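Local atomic coordinates of putative histidinol-phosphate aminotransferase (Burkholderia pseudomallei, PDB entry 3P1T), a protein that probably transfers the amino group between L-histidinol phosphate and 2-oxoglutarate with the help of pyridoxal 5'-phosphate, a step of histidine biosynthesis. Residues Phe211-Ser214 with Glu215-Ala218. Sequence-based numbering, arbitrary orientation. Where two conformers were deposited one is given.
Sequences FGPS and ELIA. With EDO (1,2-ethanediol), chain H.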
ATOM      1  N   PHE A 211      14.064  -9.552   3.111  1.00 33.28           N
ATOM      2  CA  PHE A 211      15.230  -9.704   3.993  1.00 33.40           C
ATOM      3  C   PHE A 211      16.490  -9.396   3.212  1.00 40.44           C
ATOM      4  O   PHE A 211      16.632  -9.848   2.075  1.00 40.78           O
ATOM      5  CB  PHE A 211      15.287 -11.120   4.610  1.00 34.14           C
ATOM      6  CG  PHE A 211      13.993 -11.534   5.267  1.00 34.11           C
ATOM      7  CD1 PHE A 211      12.981 -12.147   4.533  1.00 37.15           C
ATOM      8  CD2 PHE A 211      13.768 -11.291   6.610  1.00 34.72           C
ATOM      9  CE1 PHE A 211      11.763 -12.502   5.137  1.00 37.30           C
ATOM     10  CE2 PHE A 211      12.549 -11.662   7.216  1.00 37.30           C
ATOM     11  CZ  PHE A 211      11.559 -12.261   6.477  1.00 35.08           C
ATOM     12  N   GLY A 212      17.381  -8.614   3.810  1.00 38.31           N
ATOM     13  CA  GLY A 212      18.634  -8.235   3.171  1.00 38.30           C
ATOM     14  C   GLY A 212      19.623  -7.572   4.104  1.00 43.36           C
ATOM     15  O   GLY A 212      19.391  -7.494   5.323  1.00 41.55           O
ATOM     16  N   PRO A 213      20.748  -7.077   3.520  1.00 41.72           N
ATOM     17  CA  PRO A 213      21.770  -6.376   4.335  1.00 42.73           C
ATOM     18  C   PRO A 213      21.214  -5.068   4.912  1.00 47.09           C
ATOM     19  O   PRO A 213      20.462  -4.367   4.229  1.00 45.96           O
ATOM     20  CB  PRO A 213      22.916  -6.129   3.351  1.00 44.99           C
ATOM     21  CG  PRO A 213      22.293  -6.174   1.997  1.00 48.63           C
ATOM     22  CD  PRO A 213      21.109  -7.108   2.087  1.00 42.94           C
ATOM     23  N   SER A 214      21.566  -4.766   6.180  1.00 44.86           N
ATOM     24  CA  SER A 214      21.006  -3.679   6.983  1.00 44.75           C
ATOM     25  C   SER A 214      21.131  -2.285   6.331  1.00 47.71           C
ATOM     26  O   SER A 214      20.163  -1.517   6.415  1.00 46.94           O
ATOM     27  CB  SER A 214      21.622  -3.639   8.383  1.00 49.00           C
ATOM     28  OG  SER A 214      23.037  -3.667   8.408  1.00 60.52           O
ATOM     29  N   GLU A 215      22.265  -1.973   5.684  1.00 43.95           N
ATOM     30  CA  GLU A 215      22.464  -0.650   5.067  0.50 43.14           C
ATOM     31  C   GLU A 215      21.471  -0.451   3.910  1.00 45.79           C
ATOM     32  O   GLU A 215      20.778   0.564   3.895  1.00 45.90           O
ATOM     33  CB  GLU A 215      23.921  -0.404   4.597  0.50 44.97           C
ATOM     34  CG  GLU A 215      24.699  -1.629   4.133  0.50 51.77           C
ATOM     35  CD  GLU A 215      25.313  -2.456   5.248  0.50 58.30           C
ATOM     36  OE1 GLU A 215      26.090  -1.895   6.055  0.50 56.27           O
ATOM     37  OE2 GLU A 215      25.035  -3.674   5.301  0.50 40.60           O
ATOM     38  N   LEU A 216      21.356  -1.427   2.981  1.00 41.57           N
ATOM     39  CA  LEU A 216      20.430  -1.396   1.836  1.00 39.68           C
ATOM     40  C   LEU A 216      18.964  -1.320   2.313  1.00 41.89           C
ATOM     41  O   LEU A 216      18.210  -0.485   1.816  1.00 41.93           O
ATOM     42  CB  LEU A 216      20.645  -2.635   0.938  1.00 39.56           C
ATOM     43  CG  LEU A 216      19.697  -2.837  -0.256  1.00 43.33           C
ATOM     44  CD1 LEU A 216      19.783  -1.687  -1.252  1.00 42.70           C
ATOM     45  CD2 LEU A 216      19.990  -4.155  -0.960  1.00 44.57           C
ATOM     46  N   ILE A 217      18.574  -2.157   3.294  1.00 36.76           N
ATOM     47  CA  ILE A 217      17.220  -2.175   3.869  1.00 34.33           C
ATOM     48  C   ILE A 217      16.874  -0.766   4.419  1.00 39.48           C
ATOM     49  O   ILE A 217      15.787  -0.263   4.154  1.00 39.01           O
ATOM     50  CB  ILE A 217      17.126  -3.284   4.971  1.00 35.59           C
ATOM     51  CG1 ILE A 217      17.172  -4.726   4.379  1.00 33.79           C
ATOM     52  CG2 ILE A 217      15.924  -3.095   5.882  1.00 34.16           C
ATOM     53  CD1 ILE A 217      15.955  -5.214   3.592  1.00 34.71           C
ATOM     54  N   ALA A 218      17.808  -0.138   5.156  1.00 37.10           N
ATOM     55  CA  ALA A 218      17.627   1.192   5.754  1.00 37.10           C
ATOM     56  C   ALA A 218      17.363   2.275   4.680  1.00 42.31           C
ATOM     57  O   ALA A 218      16.505   3.141   4.887  1.00 41.85           O
ATOM     58  CB  ALA A 218      18.850   1.568   6.583  1.00 38.02           C
TER
HETATM   59  C1  EDO H 349      23.446  -7.757   7.960  1.00 66.41           C
HETATM   60  O1  EDO H 349      23.579  -8.611   6.809  1.00 67.64           O
HETATM   61  C2  EDO H 349      24.554  -6.706   8.076  1.00 64.62           C
HETATM   62  O2  EDO H 349      24.540  -5.805   6.961  1.00 69.85           O
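An ethanediol molecule, probably from the crystallisation liquor, sits at the start of the helix, where Ser-214 grips one of its hydroxyls with both its backbone N-H and its side chain. The diol O2 accepts a hydrogen bond from Ser-214 N (3.2 Å) and shares a second with Ser-214 OG (3.0 Å), for which either oxygen could be the donor. A chi1 of 50° folds OG back beside the residue's own amide, so that both groups reach the same oxygen. In one of two modelled positions the bent chain of Glu-215 also brings its carboxylate near the diol, but this placement is doubtful. The diol thus occupies a polar spot at the N-terminus of the helix, where a backbone N-H of the first turn can be met by an outside oxygen.

Pro-213, at the N-cap position, opens the helical bonding: its O receives Ile-217 N at 3.1 Å, with an almost straight N-H...O angle of 171°. Ser-214 O continues the pattern by accepting Ala-218 N at 3.0 Å. The proline ring runs alongside Leu-216, with Pro-213 CG 4.0 Å from Leu-216 CB. Ile-217 turns back over the incoming chain; chi1 and chi2, both close to -70°, together carry its CD1 to 3.7 Å from Gly-212 N.

The turn links strand 208-211 to helix 214-221. The seven-stranded mixed sheet to which that strand belongs is the core of the large domain in fold-type I PLP-dependent aminotransferases, consistent with the family assignment. Gly-212 is tied to Asn-70, ahead of strand 71-74, while Pro-213 and Leu-216 both rest on Leu-191 of the adjacent strand 190-195.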